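Local coordinates for sortase (Actinomyces oris, PDB 2XWG), which probably acts as a class C sortase, a cysteine transpeptidase that joins pilin subunits during the assembly of fimbriae, at residues 55-65 and 91-99. Numbering follows the deposited sequence.
Sequences IAKERASAETY and AYLHEMDID. With CA (calcium ion), chain G.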
loop_
_atom_site.group_PDB
_atom_site.type_symbol
_atom_site.label_atom_id
_atom_site.label_comp_id
_atom_site.label_asym_id
_atom_site.label_seq_id
_atom_site.Cartn_x
_atom_site.Cartn_y
_atom_site.Cartn_z
ATOM N N ILE A 55 -20.055 -4.252 -7.315
ATOM C CA ILE A 55 -18.933 -3.592 -6.703
ATOM C C ILE A 55 -19.287 -3.232 -5.255
ATOM O O ILE A 55 -18.403 -2.966 -4.452
ATOM C CB ILE A 55 -18.426 -2.388 -7.543
ATOM C CG1 ILE A 55 -18.526 -1.089 -6.764
ATOM C CG2 ILE A 55 -19.183 -2.271 -8.856
ATOM C CD1 ILE A 55 -18.060 0.091 -7.572
ATOM N N ALA A 56 -20.568 -3.274 -4.899
ATOM C CA ALA A 56 -20.935 -3.076 -3.495
ATOM C C ALA A 56 -20.663 -4.319 -2.666
ATOM O O ALA A 56 -20.304 -4.230 -1.491
ATOM C CB ALA A 56 -22.382 -2.671 -3.346
ATOM N N LYS A 57 -20.859 -5.483 -3.262
ATOM C CA LYS A 57 -20.542 -6.710 -2.554
ATOM C C LYS A 57 -19.034 -6.760 -2.322
ATOM O O LYS A 57 -18.583 -7.055 -1.216
ATOM C CB LYS A 57 -21.027 -7.941 -3.325
ATOM C CG LYS A 57 -22.525 -8.214 -3.192
ATOM C CD LYS A 57 -23.044 -9.236 -4.234
ATOM C CE LYS A 57 -23.237 -8.608 -5.625
ATOM N NZ LYS A 57 -23.503 -9.616 -6.715
ATOM N N GLU A 58 -18.269 -6.450 -3.369
ATOM C CA GLU A 58 -16.810 -6.476 -3.317
ATOM C C GLU A 58 -16.278 -5.560 -2.235
ATOM O O GLU A 58 -15.303 -5.871 -1.572
ATOM C CB GLU A 58 -16.224 -6.054 -4.658
ATOM C CG GLU A 58 -16.160 -7.161 -5.659
ATOM C CD GLU A 58 -14.885 -7.928 -5.527
ATOM O OE1 GLU A 58 -14.198 -7.707 -4.520
ATOM O OE2 GLU A 58 -14.553 -8.741 -6.412
ATOM N N ARG A 59 -16.923 -4.423 -2.051
ATOM C CA ARG A 59 -16.457 -3.513 -1.041
ATOM C C ARG A 59 -16.755 -4.014 0.378
ATOM O O ARG A 59 -15.901 -3.923 1.278
ATOM C CB ARG A 59 -17.036 -2.130 -1.255
ATOM C CG ARG A 59 -16.445 -1.158 -0.288
ATOM C CD ARG A 59 -16.831 0.270 -0.564
ATOM N NE ARG A 59 -15.812 1.124 0.032
ATOM C CZ ARG A 59 -14.824 1.673 -0.663
ATOM N NH1 ARG A 59 -14.762 1.468 -1.978
ATOM N NH2 ARG A 59 -13.919 2.437 -0.054
ATOM N N ALA A 60 -17.960 -4.544 0.582
ATOM C CA ALA A 60 -18.347 -5.045 1.902
ATOM C C ALA A 60 -17.482 -6.235 2.296
ATOM O O ALA A 60 -17.135 -6.401 3.463
ATOM C CB ALA A 60 -19.817 -5.432 1.930
ATOM N N SER A 61 -17.137 -7.062 1.315
ATOM C CA SER A 61 -16.242 -8.178 1.555
ATOM C C SER A 61 -14.834 -7.673 1.893
ATOM O O SER A 61 -14.177 -8.193 2.806
ATOM C CB SER A 61 -16.201 -9.096 0.342
ATOM O OG SER A 61 -15.264 -10.136 0.555
ATOM N N ALA A 62 -14.373 -6.662 1.159
ATOM C CA ALA A 62 -13.101 -6.030 1.465
ATOM C C ALA A 62 -13.113 -5.564 2.914
ATOM O O ALA A 62 -12.163 -5.813 3.660
ATOM C CB ALA A 62 -12.844 -4.857 0.544
ATOM N N GLU A 63 -14.190 -4.898 3.322
ATOM C CA GLU A 63 -14.236 -4.341 4.675
ATOM C C GLU A 63 -14.325 -5.461 5.718
ATOM O O GLU A 63 -13.766 -5.362 6.815
ATOM C CB GLU A 63 -15.382 -3.336 4.827
ATOM C CG GLU A 63 -15.554 -2.421 3.603
ATOM C CD GLU A 63 -16.028 -1.013 3.954
ATOM O OE1 GLU A 63 -15.681 -0.530 5.065
ATOM O OE2 GLU A 63 -16.740 -0.393 3.115
ATOM N N THR A 64 -15.021 -6.535 5.374
ATOM C CA THR A 64 -15.008 -7.701 6.241
ATOM C C THR A 64 -13.576 -8.221 6.368
ATOM O O THR A 64 -13.102 -8.409 7.486
ATOM C CB THR A 64 -15.981 -8.796 5.763
ATOM O OG1 THR A 64 -17.328 -8.339 5.961
ATOM C CG2 THR A 64 -15.763 -10.090 6.539
ATOM N N TYR A 65 -12.878 -8.403 5.242
ATOM C CA TYR A 65 -11.462 -8.811 5.269
ATOM C C TYR A 65 -10.621 -7.996 6.264
ATOM O O TYR A 65 -9.929 -8.556 7.125
ATOM C CB TYR A 65 -10.811 -8.741 3.878
ATOM C CG TYR A 65 -9.355 -9.219 3.855
ATOM C CD1 TYR A 65 -8.309 -8.370 4.200
ATOM C CD2 TYR A 65 -9.036 -10.526 3.499
ATOM C CE1 TYR A 65 -6.980 -8.813 4.188
ATOM C CE2 TYR A 65 -7.721 -10.973 3.479
ATOM C CZ TYR A 65 -6.698 -10.120 3.823
ATOM O OH TYR A 65 -5.400 -10.591 3.812
ATOM N N ALA A 91 -6.817 -16.868 -0.418
ATOM C CA ALA A 91 -8.069 -16.249 -0.003
ATOM C C ALA A 91 -7.994 -14.756 -0.297
ATOM O O ALA A 91 -8.982 -14.122 -0.670
ATOM C CB ALA A 91 -8.338 -16.494 1.476
ATOM N N TYR A 92 -6.796 -14.217 -0.147
ATOM C CA TYR A 92 -6.556 -12.789 -0.297
ATOM C C TYR A 92 -6.695 -12.397 -1.762
ATOM O O TYR A 92 -7.256 -11.362 -2.085
ATOM C CB TYR A 92 -5.178 -12.459 0.287
ATOM C CG TYR A 92 -4.471 -11.224 -0.230
ATOM C CD1 TYR A 92 -4.784 -9.967 0.247
ATOM C CD2 TYR A 92 -3.437 -11.332 -1.145
ATOM C CE1 TYR A 92 -4.129 -8.859 -0.203
ATOM C CE2 TYR A 92 -2.769 -10.231 -1.593
ATOM C CZ TYR A 92 -3.114 -9.000 -1.120
ATOM O OH TYR A 92 -2.428 -7.903 -1.572
ATOM N N LEU A 93 -6.219 -13.253 -2.646
ATOM C CA LEU A 93 -6.307 -12.984 -4.070
ATOM C C LEU A 93 -7.741 -12.757 -4.518
ATOM O O LEU A 93 -7.989 -12.149 -5.563
ATOM C CB LEU A 93 -5.707 -14.146 -4.848
ATOM C CG LEU A 93 -4.308 -13.964 -5.427
ATOM C CD1 LEU A 93 -3.445 -13.084 -4.550
ATOM C CD2 LEU A 93 -3.672 -15.330 -5.630
ATOM N N HIS A 94 -8.690 -13.262 -3.742
ATOM C CA HIS A 94 -10.089 -13.154 -4.123
ATOM C C HIS A 94 -10.659 -11.803 -3.712
ATOM O O HIS A 94 -11.693 -11.392 -4.214
ATOM C CB HIS A 94 -10.925 -14.278 -3.503
ATOM C CG HIS A 94 -10.999 -15.513 -4.340
ATOM N ND1 HIS A 94 -10.346 -16.682 -4.005
ATOM C CD2 HIS A 94 -11.656 -15.768 -5.496
ATOM C CE1 HIS A 94 -10.595 -17.602 -4.918
ATOM N NE2 HIS A 94 -11.388 -17.074 -5.835
ATOM N N GLU A 95 -9.996 -11.104 -2.802
ATOM C CA GLU A 95 -10.499 -9.799 -2.413
ATOM C C GLU A 95 -10.164 -8.770 -3.478
ATOM O O GLU A 95 -9.134 -8.860 -4.135
ATOM C CB GLU A 95 -9.953 -9.390 -1.056
ATOM C CG GLU A 95 -10.324 -10.370 0.040
ATOM C CD GLU A 95 -11.812 -10.347 0.355
ATOM O OE1 GLU A 95 -12.513 -9.421 -0.119
ATOM O OE2 GLU A 95 -12.279 -11.246 1.088
ATOM N N MET A 96 -11.057 -7.811 -3.666
ATOM C CA MET A 96 -10.853 -6.740 -4.627
ATOM C C MET A 96 -10.373 -7.236 -5.992
ATOM O O MET A 96 -9.384 -6.717 -6.521
ATOM C CB MET A 96 -9.866 -5.736 -4.046
ATOM C CG MET A 96 -10.264 -5.249 -2.677
ATOM S SD MET A 96 -9.270 -3.861 -2.104
ATOM C CE MET A 96 -9.962 -2.509 -3.055
ATOM N N ASP A 97 -11.079 -8.223 -6.558
ATOM C CA ASP A 97 -10.625 -8.909 -7.770
ATOM C C ASP A 97 -11.536 -8.739 -9.005
ATOM O O ASP A 97 -11.425 -9.488 -9.988
ATOM C CB ASP A 97 -10.347 -10.404 -7.492
ATOM C CG ASP A 97 -11.624 -11.276 -7.474
ATOM O OD1 ASP A 97 -12.683 -10.845 -6.940
ATOM O OD2 ASP A 97 -11.558 -12.414 -8.001
ATOM N N ILE A 98 -12.418 -7.746 -8.967
ATOM C CA ILE A 98 -13.250 -7.448 -10.127
ATOM C C ILE A 98 -12.406 -7.143 -11.363
ATOM O O ILE A 98 -12.624 -7.726 -12.422
ATOM C CB ILE A 98 -14.147 -6.236 -9.893
ATOM C CG1 ILE A 98 -14.978 -6.405 -8.628
ATOM C CG2 ILE A 98 -15.053 -6.037 -11.088
ATOM C CD1 ILE A 98 -15.781 -5.149 -8.266
ATOM N N ASP A 99 -11.469 -6.202 -11.226
ATOM C CA ASP A 99 -10.512 -5.863 -12.285
ATOM C C ASP A 99 -9.142 -6.421 -11.930
ATOM O O ASP A 99 -8.890 -6.835 -10.788
ATOM C CB ASP A 99 -10.377 -4.346 -12.451
ATOM C CG ASP A 99 -11.673 -3.676 -12.872
ATOM O OD1 ASP A 99 -12.328 -4.190 -13.816
ATOM O OD2 ASP A 99 -12.030 -2.631 -12.259
HETATM CA CA CA G . -14.300 -10.801 -4.553
HETATM O O HOH W 1 -13.616 -8.246 -1.988
#
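Glu-58, on helix 55-68, and Asp-97, in the loop that follows helix 87-93, share a calcium ion that ties the N-terminal helix of this sortase domain to that loop. Glu-58 OE2 lies 2.8 Å from the calcium and Asp-97 OD1 2.9 Å, and the carbonyl oxygen of His-94 adds a third protein ligand. The carboxylates of Glu-58 and Asp-97 are turned 55° apart and bring OE2 and OD1 close without a hydrogen bond, as two oxygens on one cation can be. Glu-58 reaches the ion by a bend in its chain (chi2 -88°).

One helical turn beyond Glu-58, the OG of Ser-61 donates at 2.9 Å to Glu-95 OE1, which accepts through its syn lone pair, on the side of OE2. Water 1 sits between the two glutamates, within hydrogen-bonding distance of Glu-58 OE1 (2.7 Å) and Glu-95 OE1; it can give a proton to either, and accepts one from the backbone N of Met-96. An alanine in place of Glu-95 would probably leave Ser-61 OG and the water without their acceptor and uncover the part of the Tyr-65 ring that Glu-95 CG touches.

Packing is tightest where Ile-98 runs antiparallel along Glu-58, CG1 to CG 3.3 Å, and where Tyr-65 CD2 meets Glu-95 CG at 3.7 Å. Ala-62 CB and Met-96 CG make a lighter, buried contact at 4.1 Å. Tyr-92 is buried as well, touched by Tyr-65 OH at CD1, its own hydroxyl hydrogen-bonded to His-131 and Gly-119. The open side holds the His-94 side chain and the outer side of Ile-98. Calcium probably offsets the repulsion of the two carboxylates it binds, while Glu-95, a nearby third acid, is joined to them through the water.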